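Local atomic coordinates of WbbM protein (Klebsiella pneumoniae, PDB entry 6U4B), a protein that is a trimeric, bifunctional O-antigen polymerase, probably joining sugars through two glycosyltransferase modules, one of which binds magnesium. Residues His85-Val88 and Trp89-Glu93; Ile266-Leu269 and Gln270-Glu274; His381-Ala384 and Ser385-Ala388; Gln394-Arg397 and Arg398-Lys401; Leu505-Asp508 and Ile509-Val513. All coordinates share one frame; numbering follows the deposited sequence.

Interaction 1: residues His85-Val88 and Trp89-Glu93; sequences HYWV and WKNEE
Tyr86 meets Lys90, Trp87 meets Asn91 and Val88 meets Glu92 across the last turns of the alpha-helix 82-91, a compact example of i to i+4 packing in which aromatic residues dominate. Among the hydrogen bonds, the main-chain series joins Trp89 N to His85 O, Lys90 N to Tyr86 O, Asn91 N to Trp87 O and Glu92 N to Val88 O; the last donor already belongs to a residue that has left helical geometry. Trp87 O takes a second donor, Asn91 ND2, at 2.8 Å, which arrives in the carbonyl plane on a lone pair with an N-H...O angle of 149°. That bond brings Asn91 ND2 over one face of the indole, 3.2 Å from Trp87 CD1. The same nitrogen also bonds Asp70 O, linking the helix end to a loop.

The aromatic contacts are of two kinds. Lys90 CG sits over the Tyr86 ring in a CH-pi contact, 3.9 Å from the ring centroid. A bend at the second torsion of Lys90 (-58°) then carries CE back toward the phenol, whose OH is held by Asp70 OD1. Tyr86 CD2 approaches the edge of the Trp89 indole, 3.9 Å from Trp89 CE3, with the two planes at 89°; both rings also meet Phe231 of helix 220-240.

Apolar packing completes the turn on the side of strands 47-51 and 97-102, where Val88 CG1 lies 3.8 Å from Glu92 CB. The carboxylate of Glu92 reaches Tyr32 OH through OE2, and Glu92 CG, set opposite the carbonyl carbon by the first torsion, lies 3.5 Å from Trp87 CZ3.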
# COMPACT_ATOMS: atom_id res chain seq x y z
N HIS A 85 -4.16 -41.81 -16.28
CA HIS A 85 -5.27 -42.71 -16.59
C HIS A 85 -6.61 -42.05 -16.28
O HIS A 85 -7.50 -42.00 -17.13
CB HIS A 85 -5.09 -44.01 -15.81
CG HIS A 85 -6.17 -45.03 -16.03
ND1 HIS A 85 -6.11 -46.30 -15.49
CD2 HIS A 85 -7.33 -44.98 -16.73
CE1 HIS A 85 -7.18 -46.98 -15.84
NE2 HIS A 85 -7.94 -46.20 -16.60
N TYR A 86 -6.75 -41.53 -15.06
CA TYR A 86 -8.01 -40.90 -14.66
C TYR A 86 -8.36 -39.73 -15.56
O TYR A 86 -9.51 -39.59 -16.01
CB TYR A 86 -7.93 -40.45 -13.20
CG TYR A 86 -9.20 -39.84 -12.67
CD1 TYR A 86 -9.46 -38.48 -12.80
CD2 TYR A 86 -10.16 -40.62 -12.03
CE1 TYR A 86 -10.63 -37.92 -12.32
CE2 TYR A 86 -11.33 -40.07 -11.54
CZ TYR A 86 -11.56 -38.72 -11.69
OH TYR A 86 -12.72 -38.17 -11.21
N TRP A 87 -7.38 -38.87 -15.85
CA TRP A 87 -7.65 -37.67 -16.64
C TRP A 87 -8.10 -38.01 -18.05
O TRP A 87 -9.03 -37.39 -18.58
CB TRP A 87 -6.41 -36.77 -16.68
CG TRP A 87 -6.62 -35.51 -17.46
CD1 TRP A 87 -7.11 -34.33 -16.99
CD2 TRP A 87 -6.35 -35.31 -18.86
NE1 TRP A 87 -7.16 -33.40 -18.01
CE2 TRP A 87 -6.70 -33.98 -19.16
CE3 TRP A 87 -5.84 -36.12 -19.87
CZ2 TRP A 87 -6.56 -33.44 -20.44
CZ3 TRP A 87 -5.70 -35.59 -21.14
CH2 TRP A 87 -6.06 -34.26 -21.41
N VAL A 88 -7.46 -39.00 -18.68
CA VAL A 88 -7.88 -39.43 -20.01
C VAL A 88 -9.28 -40.03 -19.95
O VAL A 88 -10.13 -39.75 -20.81
CB VAL A 88 -6.86 -40.43 -20.60
CG1 VAL A 88 -7.37 -41.00 -21.91
CG2 VAL A 88 -5.51 -39.76 -20.79
N TRP A 89 -9.54 -40.84 -18.92
CA TRP A 89 -10.84 -41.48 -18.76
C TRP A 89 -11.97 -40.46 -18.70
O TRP A 89 -13.01 -40.63 -19.34
CB TRP A 89 -10.82 -42.35 -17.50
CG TRP A 89 -12.14 -42.93 -17.09
CD1 TRP A 89 -13.15 -43.36 -17.91
CD2 TRP A 89 -12.60 -43.15 -15.75
NE1 TRP A 89 -14.20 -43.83 -17.16
CE2 TRP A 89 -13.88 -43.71 -15.83
CE3 TRP A 89 -12.04 -42.92 -14.49
CZ2 TRP A 89 -14.62 -44.05 -14.70
CZ3 TRP A 89 -12.77 -43.26 -13.37
CH2 TRP A 89 -14.05 -43.82 -13.48
N LYS A 90 -11.77 -39.38 -17.95
CA LYS A 90 -12.85 -38.43 -17.68
C LYS A 90 -12.95 -37.30 -18.70
O LYS A 90 -14.03 -36.71 -18.83
CB LYS A 90 -12.68 -37.81 -16.29
CG LYS A 90 -12.89 -38.79 -15.15
CD LYS A 90 -14.28 -39.41 -15.22
CE LYS A 90 -14.57 -40.25 -13.99
NZ LYS A 90 -15.91 -40.88 -14.07
N ASN A 91 -11.88 -36.99 -19.43
CA ASN A 91 -11.84 -35.78 -20.23
C ASN A 91 -11.54 -35.98 -21.70
O ASN A 91 -11.88 -35.10 -22.50
CB ASN A 91 -10.81 -34.80 -19.64
CG ASN A 91 -11.03 -34.53 -18.17
OD1 ASN A 91 -11.92 -33.76 -17.79
ND2 ASN A 91 -10.23 -35.16 -17.32
N GLU A 92 -10.91 -37.08 -22.09
CA GLU A 92 -10.47 -37.26 -23.47
C GLU A 92 -11.51 -37.99 -24.31
O GLU A 92 -12.23 -38.87 -23.82
CB GLU A 92 -9.15 -38.05 -23.50
CG GLU A 92 -7.91 -37.21 -23.32
CD GLU A 92 -7.61 -36.34 -24.52
OE1 GLU A 92 -8.20 -35.24 -24.64
OE2 GLU A 92 -6.79 -36.76 -25.37
N GLU A 93 -11.59 -37.60 -25.58
CA GLU A 93 -12.34 -38.37 -26.57
C GLU A 93 -11.51 -39.59 -26.95
O GLU A 93 -10.47 -39.46 -27.60
CB GLU A 93 -12.68 -37.51 -27.79
CG GLU A 93 -14.06 -36.87 -27.72
CD GLU A 93 -14.59 -36.48 -29.08
OE1 GLU A 93 -13.84 -35.85 -29.85
OE2 GLU A 93 -15.76 -36.81 -29.38

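Interaction 2: residues Ile266-Leu269 and Gln270-Glu274; sequences IIKL and QQDGE
Ile267 and Gln271 run side by side and point the same way, with the amide of the glutamine drawn up along the isoleucine until Gln271 NE2 is 3.6 Å from Ile267 CG2. NE2 also makes a weak hydrogen bond to Thr203 OG1 of helix 198-206. The two residues stand one turn apart near the C-terminal end of the long helix 253-272. The aliphatic part of Gln271 also leans on the backbone, its CG lying 3.2 Å from Ile267 O.

Gln270 behaves differently. Its chain, extended beyond CG, slants across Ile266 and brings Gln270 OE1 to 3.8 Å from Ile266 CG2 and 3.5 Å from Ile267 CA.

Lys268 and Asp272 form a salt bridge between NZ and OD2. The modelled separation of those two atoms is too short to be taken literally, but the pairing fits the lysine's shape: bends at its second (69°) and fourth (46°) torsions curl the chain over toward the carboxylate. If the pairing is real, the lysine would probably offset the cost of an acidic side chain close to the helix C terminus.

Beneath the side chains, the helical bonds continue from Gln270 N to Ile266 O, Gln271 N to Ile267 O and Asp272 N to Lys268 O. They end in a weak bond of 3.4 Å from Gly273 N to Leu269 O, as Gly273 leaves the helix.

One side of this turn packs on helix 198-206, Ile267 touching Thr203 and Phe204, while Lys268 makes a cation-pi contact with Tyr197. Leu269 touches Leu275, just ahead of strand 277-285.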
# COMPACT_ATOMS: atom_id res chain seq x y z
N ILE A 266 -7.53 -58.60 -15.61
CA ILE A 266 -7.22 -59.31 -16.85
C ILE A 266 -7.52 -60.80 -16.71
O ILE A 266 -8.10 -61.41 -17.61
CB ILE A 266 -5.76 -59.07 -17.26
CG1 ILE A 266 -5.56 -57.62 -17.72
CG2 ILE A 266 -5.33 -60.04 -18.36
CD1 ILE A 266 -4.14 -57.30 -18.12
N ILE A 267 -7.14 -61.40 -15.58
CA ILE A 267 -7.36 -62.82 -15.38
C ILE A 267 -8.85 -63.14 -15.41
O ILE A 267 -9.27 -64.17 -15.95
CB ILE A 267 -6.71 -63.27 -14.05
CG1 ILE A 267 -5.18 -63.24 -14.18
CG2 ILE A 267 -7.19 -64.67 -13.65
CD1 ILE A 267 -4.46 -63.54 -12.89
N LYS A 268 -9.68 -62.25 -14.86
CA LYS A 268 -11.12 -62.43 -14.92
C LYS A 268 -11.63 -62.42 -16.35
O LYS A 268 -12.52 -63.20 -16.71
CB LYS A 268 -11.81 -61.35 -14.08
CG LYS A 268 -13.30 -61.20 -14.32
CD LYS A 268 -14.08 -62.40 -13.82
CE LYS A 268 -15.56 -62.07 -13.72
NZ LYS A 268 -16.05 -61.37 -14.94
N LEU A 269 -11.09 -61.53 -17.19
CA LEU A 269 -11.51 -61.48 -18.58
C LEU A 269 -11.11 -62.74 -19.34
O LEU A 269 -11.86 -63.22 -20.19
CB LEU A 269 -10.92 -60.24 -19.26
CG LEU A 269 -11.84 -59.03 -19.44
CD1 LEU A 269 -12.58 -58.71 -18.14
CD2 LEU A 269 -11.04 -57.83 -19.91
N GLN A 270 -9.94 -63.29 -19.03
CA GLN A 270 -9.51 -64.53 -19.68
C GLN A 270 -10.32 -65.73 -19.21
O GLN A 270 -10.55 -66.66 -19.98
CB GLN A 270 -8.02 -64.76 -19.42
CG GLN A 270 -7.13 -63.66 -19.98
CD GLN A 270 -5.72 -63.69 -19.43
OE1 GLN A 270 -5.52 -63.82 -18.22
NE2 GLN A 270 -4.73 -63.58 -20.31
N GLN A 271 -10.77 -65.71 -17.95
CA GLN A 271 -11.57 -66.83 -17.44
C GLN A 271 -12.99 -66.80 -17.98
O GLN A 271 -13.61 -67.86 -18.14
CB GLN A 271 -11.58 -66.81 -15.91
CG GLN A 271 -10.25 -67.18 -15.28
CD GLN A 271 -10.23 -66.94 -13.78
OE1 GLN A 271 -11.09 -66.24 -13.24
NE2 GLN A 271 -9.25 -67.53 -13.11
N ASP A 272 -13.52 -65.61 -18.28
CA ASP A 272 -14.89 -65.52 -18.78
C ASP A 272 -15.00 -66.03 -20.21
O ASP A 272 -15.94 -66.76 -20.55
CB ASP A 272 -15.40 -64.09 -18.68
CG ASP A 272 -15.78 -63.71 -17.26
OD1 ASP A 272 -16.14 -64.61 -16.48
OD2 ASP A 272 -15.74 -62.50 -16.94
N GLY A 273 -14.05 -65.67 -21.07
CA GLY A 273 -14.09 -66.10 -22.45
C GLY A 273 -12.84 -65.74 -23.22
O GLY A 273 -11.72 -65.92 -22.73
N GLU A 274 -13.01 -65.23 -24.43
CA GLU A 274 -11.88 -64.86 -25.26
C GLU A 274 -11.16 -63.64 -24.69
O GLU A 274 -11.76 -62.79 -24.02
CB GLU A 274 -12.34 -64.56 -26.69
CG GLU A 274 -13.46 -63.51 -26.79
CD GLU A 274 -12.95 -62.07 -26.70
OE1 GLU A 274 -11.75 -61.84 -26.97
OE2 GLU A 274 -13.75 -61.18 -26.37

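Interaction 3: residues His381-Ala384 and Ser385-Ala388; sequences HFSA and STYA
From Ser383 to Tyr387 the chain curls into a turn closed by a bond of 3.2 Å from Tyr387 N to Ser383 O, and a type I beta turn from Ser385 to Ala388 overlaps it. Together with its hydroxyl, Ser383 meets the definition of an ST motif: its main-chain oxygen accepts from the residue four places on, and its OG accepts from Thr386 N at 3.1 Å. The N-H of Thr386 points almost straight at that oxygen (165°), whereas the bond from Ser385 N to Ser383 OG is weak.

A third donor comes from a side chain, for Ser385 OG gives its proton to Ser383 OG at 2.8 Å. The torsions match: OG of Ser383 stands opposite its own backbone N, reaching forward over the turn, while OG of Ser385 lies between its N and carbonyl carbon (51°), turned back to meet it. Several donors therefore converge on one hydroxyl and fix its place.

The aromatic pair lies on another side. Tyr387 CD1 comes in the plane of the Phe382 ring, at its edge, 3.6 Å from Phe382 CD1, and the rings are inclined at 62°. Ser383 O in turn lies at the edge of the tyrosine ring, 3.3 Å from Tyr387 CD1.

This loop links strand 360-366 to helix 392-395 in the family 8 glycosyltransferase region. It packs on helix 505-513 through Thr386 and Tyr387, and the side chain of Ala388 is about 9 Å from that of the magnesium ligand Asp406. At the end of the turn, Ala388 CB rests 3.4 Å from Ala384 O.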
# COMPACT_ATOMS: atom_id res chain seq x y z
N HIS A 381 31.69 -28.54 -19.26
CA HIS A 381 30.74 -28.14 -18.23
C HIS A 381 30.44 -26.65 -18.34
O HIS A 381 31.33 -25.83 -18.58
CB HIS A 381 31.27 -28.47 -16.83
CG HIS A 381 32.28 -27.49 -16.30
ND1 HIS A 381 31.92 -26.30 -15.71
CD2 HIS A 381 33.63 -27.53 -16.28
CE1 HIS A 381 33.01 -25.65 -15.34
NE2 HIS A 381 34.06 -26.38 -15.67
N PHE A 382 29.17 -26.31 -18.17
CA PHE A 382 28.73 -24.92 -18.21
C PHE A 382 27.43 -24.82 -17.44
O PHE A 382 26.74 -25.82 -17.22
CB PHE A 382 28.54 -24.43 -19.65
CG PHE A 382 27.29 -24.93 -20.31
CD1 PHE A 382 26.23 -24.07 -20.57
CD2 PHE A 382 27.16 -26.27 -20.65
CE1 PHE A 382 25.08 -24.53 -21.16
CE2 PHE A 382 26.00 -26.74 -21.25
CZ PHE A 382 24.96 -25.87 -21.50
N SER A 383 27.09 -23.60 -17.02
CA SER A 383 25.88 -23.36 -16.26
C SER A 383 24.73 -23.03 -17.20
O SER A 383 24.87 -22.16 -18.07
CB SER A 383 26.09 -22.23 -15.25
OG SER A 383 24.86 -21.80 -14.71
N ALA A 384 23.60 -23.72 -17.03
CA ALA A 384 22.43 -23.42 -17.84
C ALA A 384 21.92 -22.00 -17.57
O ALA A 384 21.44 -21.32 -18.48
CB ALA A 384 21.33 -24.44 -17.57
N SER A 385 22.02 -21.54 -16.32
CA SER A 385 21.56 -20.20 -16.00
C SER A 385 22.52 -19.14 -16.53
O SER A 385 22.08 -18.09 -17.01
CB SER A 385 21.38 -20.06 -14.49
OG SER A 385 22.54 -20.48 -13.79
N THR A 386 23.83 -19.40 -16.45
CA THR A 386 24.80 -18.43 -16.95
C THR A 386 24.62 -18.18 -18.44
O THR A 386 24.79 -17.05 -18.91
CB THR A 386 26.23 -18.92 -16.66
OG1 THR A 386 26.42 -19.03 -15.25
CG2 THR A 386 27.26 -17.95 -17.24
N TYR A 387 24.24 -19.21 -19.19
CA TYR A 387 24.10 -19.11 -20.64
C TYR A 387 22.65 -19.23 -21.10
O TYR A 387 22.40 -19.59 -22.25
CB TYR A 387 24.97 -20.18 -21.32
CG TYR A 387 26.45 -19.99 -21.05
CD1 TYR A 387 27.06 -20.64 -19.98
CD2 TYR A 387 27.22 -19.17 -21.85
CE1 TYR A 387 28.41 -20.47 -19.73
CE2 TYR A 387 28.56 -18.99 -21.61
CZ TYR A 387 29.15 -19.64 -20.55
OH TYR A 387 30.50 -19.45 -20.32
N ALA A 388 21.70 -18.92 -20.22
CA ALA A 388 20.28 -19.12 -20.53
C ALA A 388 19.86 -18.36 -21.78
O ALA A 388 19.05 -18.86 -22.57
CB ALA A 388 19.43 -18.70 -19.33

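Interaction 4: residues Gln394-Arg397 and Arg398-Lys401; sequences QLFR and RYDK
Phe396 turns its ring edge toward the face of Tyr399 in an offset edge-to-face pair, built on the two ends of a type I beta turn that follows helix 392-395. The planes are inclined at 65° and the ring centroids are 5.6 Å apart. Phe396 CD1 does the touching, 3.8 Å from Tyr399 CE2. Both rings leave their backbones with CG opposite the carbonyl carbon, which lets them lean to the same side of the turn.

The turn itself is closed by Tyr399 N, which donates to Phe396 O at 2.9 Å through a nearly straight N-H (162°). Tyr399 OH is anchored to Asp334 OD2, so the ring is tied at its far end too.

The two central residues of the turn are arginines whose chains run out extended. CG of Arg397 lies between its N and carbonyl carbon (chi1 61°), sending the guanidinium back over the end of the helix. Arg397 NH2 bonds a carbonyl beyond the turn, Asn291 O, and Arg398 NH1 makes a weak bond to Asn295 OD1. These oxygens probably help to make tolerable the approach of two like charges, Arg397 NH2 and Arg398 NH2, at 4.3 Å.

The turn carries the chain into strand 402-405, which leads to the magnesium ligands Asp406 and Asp408. Phe396 packs on Val305 and Val336 of the neighbouring strands, while Arg397 NH1 bonds back to Gln394 O of the helix at 2.7 Å.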
# COMPACT_ATOMS: atom_id res chain seq x y z
N GLN A 394 15.65 -21.57 -29.07
CA GLN A 394 15.21 -22.96 -29.10
C GLN A 394 13.95 -23.17 -28.27
O GLN A 394 12.96 -23.72 -28.77
CB GLN A 394 16.33 -23.88 -28.62
CG GLN A 394 16.04 -25.37 -28.79
CD GLN A 394 16.07 -25.82 -30.24
OE1 GLN A 394 16.38 -25.04 -31.15
NE2 GLN A 394 15.75 -27.09 -30.47
N LEU A 395 13.96 -22.75 -27.01
CA LEU A 395 12.80 -22.96 -26.15
C LEU A 395 11.60 -22.16 -26.64
O LEU A 395 10.46 -22.64 -26.57
CB LEU A 395 13.14 -22.57 -24.71
CG LEU A 395 12.04 -22.81 -23.67
CD1 LEU A 395 11.74 -24.30 -23.55
CD2 LEU A 395 12.42 -22.21 -22.32
N PHE A 396 11.83 -20.95 -27.16
CA PHE A 396 10.76 -20.06 -27.60
C PHE A 396 10.61 -20.05 -29.11
O PHE A 396 10.12 -19.06 -29.67
CB PHE A 396 11.00 -18.65 -27.06
CG PHE A 396 10.93 -18.56 -25.56
CD1 PHE A 396 9.72 -18.33 -24.93
CD2 PHE A 396 12.07 -18.73 -24.79
CE1 PHE A 396 9.65 -18.26 -23.56
CE2 PHE A 396 12.00 -18.66 -23.41
CZ PHE A 396 10.78 -18.42 -22.79
N ARG A 397 10.97 -21.14 -29.79
CA ARG A 397 10.96 -21.19 -31.24
C ARG A 397 9.56 -21.08 -31.84
O ARG A 397 9.45 -20.89 -33.06
CB ARG A 397 11.63 -22.48 -31.73
CG ARG A 397 10.95 -23.77 -31.28
CD ARG A 397 11.67 -24.99 -31.84
NE ARG A 397 11.11 -26.25 -31.35
CZ ARG A 397 11.47 -26.83 -30.21
NH1 ARG A 397 12.38 -26.26 -29.43
NH2 ARG A 397 10.92 -27.98 -29.85
N ARG A 398 8.51 -21.19 -31.03
CA ARG A 398 7.15 -21.01 -31.52
C ARG A 398 6.66 -19.57 -31.39
O ARG A 398 5.50 -19.29 -31.72
CB ARG A 398 6.20 -21.96 -30.78
CG ARG A 398 6.38 -23.40 -31.21
CD ARG A 398 5.73 -24.38 -30.26
NE ARG A 398 6.37 -25.69 -30.36
CZ ARG A 398 5.91 -26.80 -29.80
NH1 ARG A 398 4.79 -26.78 -29.10
NH2 ARG A 398 6.58 -27.94 -29.95
N TYR A 399 7.51 -18.66 -30.92
CA TYR A 399 7.20 -17.25 -30.85
C TYR A 399 7.83 -16.52 -32.03
O TYR A 399 8.89 -16.91 -32.53
CB TYR A 399 7.72 -16.64 -29.54
CG TYR A 399 6.95 -17.05 -28.31
CD1 TYR A 399 6.10 -16.15 -27.68
CD2 TYR A 399 7.07 -18.32 -27.76
CE1 TYR A 399 5.39 -16.50 -26.54
CE2 TYR A 399 6.37 -18.69 -26.63
CZ TYR A 399 5.53 -17.77 -26.02
OH TYR A 399 4.82 -18.12 -24.89
N ASP A 400 7.17 -15.45 -32.49
CA ASP A 400 7.76 -14.61 -33.52
C ASP A 400 8.85 -13.72 -32.94
O ASP A 400 9.99 -13.72 -33.43
CB ASP A 400 6.69 -13.77 -34.21
CG ASP A 400 5.87 -14.56 -35.21
OD1 ASP A 400 4.71 -14.16 -35.48
OD2 ASP A 400 6.37 -15.59 -35.71
N LYS A 401 8.52 -12.95 -31.90
CA LYS A 401 9.50 -12.11 -31.23
C LYS A 401 9.32 -12.23 -29.72
O LYS A 401 8.22 -12.45 -29.22
CB LYS A 401 9.39 -10.64 -31.66
CG LYS A 401 9.82 -10.39 -33.09
CD LYS A 401 10.02 -8.91 -33.38
CE LYS A 401 8.72 -8.14 -33.28
NZ LYS A 401 8.90 -6.73 -33.72

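Interaction 5: residues Leu505-Asp508 and Ile509-Val513; sequences LDQD and IMNKV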
# COMPACT_ATOMS: atom_id res chain seq x y z
N LEU A 505 31.26 -14.02 -21.56
CA LEU A 505 30.40 -15.21 -21.61
C LEU A 505 29.39 -15.06 -22.74
O LEU A 505 29.79 -14.72 -23.87
CB LEU A 505 29.81 -15.42 -20.22
CG LEU A 505 30.77 -15.32 -19.03
CD1 LEU A 505 30.01 -15.44 -17.72
CD2 LEU A 505 31.88 -16.36 -19.12
N ASP A 506 28.09 -15.28 -22.50
CA ASP A 506 27.11 -15.28 -23.58
C ASP A 506 26.92 -13.90 -24.20
O ASP A 506 26.49 -13.81 -25.35
CB ASP A 506 25.77 -15.80 -23.07
CG ASP A 506 25.21 -14.97 -21.92
OD1 ASP A 506 26.00 -14.57 -21.04
OD2 ASP A 506 23.99 -14.72 -21.91
N GLN A 507 27.23 -12.83 -23.47
CA GLN A 507 27.19 -11.50 -24.08
C GLN A 507 28.20 -11.41 -25.22
O GLN A 507 27.90 -10.85 -26.29
CB GLN A 507 27.45 -10.41 -23.04
CG GLN A 507 27.30 -9.00 -23.60
CD GLN A 507 27.37 -7.93 -22.52
OE1 GLN A 507 26.34 -7.48 -22.01
NE2 GLN A 507 28.58 -7.51 -22.17
N ASP A 508 29.39 -11.97 -25.03
CA ASP A 508 30.38 -12.01 -26.10
C ASP A 508 29.95 -12.94 -27.22
O ASP A 508 30.14 -12.63 -28.40
CB ASP A 508 31.74 -12.44 -25.55
CG ASP A 508 32.47 -11.32 -24.83
OD1 ASP A 508 32.01 -10.16 -24.91
OD2 ASP A 508 33.50 -11.61 -24.17
N ILE A 509 29.38 -14.09 -26.87
CA ILE A 509 28.93 -15.05 -27.88
C ILE A 509 27.87 -14.42 -28.77
O ILE A 509 27.91 -14.55 -30.00
CB ILE A 509 28.42 -16.33 -27.21
CG1 ILE A 509 29.57 -17.08 -26.53
CG2 ILE A 509 27.71 -17.23 -28.22
CD1 ILE A 509 29.14 -18.28 -25.72
N MET A 510 26.91 -13.72 -28.17
CA MET A 510 25.83 -13.12 -28.95
C MET A 510 26.32 -11.92 -29.75
O MET A 510 25.84 -11.69 -30.86
CB MET A 510 24.68 -12.71 -28.02
CG MET A 510 23.94 -13.90 -27.42
SD MET A 510 22.50 -13.43 -26.43
CE MET A 510 23.31 -12.69 -25.01
N ASN A 511 27.27 -11.15 -29.22
CA ASN A 511 27.84 -10.05 -30.00
C ASN A 511 28.56 -10.58 -31.24
O ASN A 511 28.49 -9.96 -32.31
CB ASN A 511 28.79 -9.23 -29.14
CG ASN A 511 28.13 -8.00 -28.55
OD1 ASN A 511 28.03 -6.97 -29.22
ND2 ASN A 511 27.68 -8.09 -27.31
N LYS A 512 29.23 -11.72 -31.12
CA LYS A 512 29.92 -12.30 -32.26
C LYS A 512 28.93 -12.86 -33.28
O LYS A 512 29.04 -12.59 -34.48
CB LYS A 512 30.89 -13.39 -31.79
CG LYS A 512 31.41 -14.30 -32.90
CD LYS A 512 32.56 -15.17 -32.41
CE LYS A 512 32.84 -16.34 -33.35
NZ LYS A 512 33.14 -15.91 -34.74
N VAL A 513 27.94 -13.62 -32.81
CA VAL A 513 27.02 -14.28 -33.74
C VAL A 513 26.05 -13.28 -34.35
O VAL A 513 25.67 -13.41 -35.52
CB VAL A 513 26.30 -15.44 -33.03
CG1 VAL A 513 25.22 -16.03 -33.93
CG2 VAL A 513 27.29 -16.51 -32.63
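The side chains of Gln507 and Asn511 run alongside each other, their amide planes nearly perpendicular (87°), and the main-chain carbonyl of Gln507 takes a donor on each face. Asn511 N approaches Gln507 O from one side of the carbonyl plane and Asn511 ND2 from the other, each at 3.0 Å. This is an i to i+4 arrangement in the alpha-helix 505-513 in which a side chain doubles the main-chain bond. ND2 keeps the oxygen almost in its own amide plane, and its N-H runs straight (165°), although it reaches the carbonyl from above rather than on a lone pair.

The outer ends of both amides have partners of their own. Asn511 OD1 accepts from Phe472 N and Gln507 OE1 from Ala474 N, so both grip the segment around strand 472-473. The side chain of Gln507 is about 8 Å from a bound magnesium ion, which places this turn near the site, though not in contact with its ligands.

Asp506 and Met510 form the other parallel pair. The carboxylate makes a salt bridge to Arg389 through OD2, and Met510 CE lies 3.8 Å from that Asp506 OD2. Asp508 is held by Tyr471, Tyr458 and Phe504 N. A bend at the third torsion of the methionine (-70°) folds its methyl back over the helix, leaving Met510 CE 3.4 Å from Asp506 O.

How the interactions relate
Interactions 1 and 2 lie at the C-terminal ends of helices and interaction 5 within one, yet burial changes their chemistry. In the largely buried interaction 5, amides and carboxylates are satisfied by surrounding residues; the surface interaction 2 relies on a charge pair and glutamines; the partly buried interaction 1 is rich in aromatic contacts. Interactions 3 and 4 are turns on either side of helix 392-395, both with aromatic pairs, with donors converging on a serine hydroxyl in one and arginines in the other. Interactions 3 and 5 touch, Thr386 CG2 packing 3.8 Å from Leu505 CD1, in the magnesium-binding region. Interactions 1 and 2 belong to the other module, their centres about 25 Å apart.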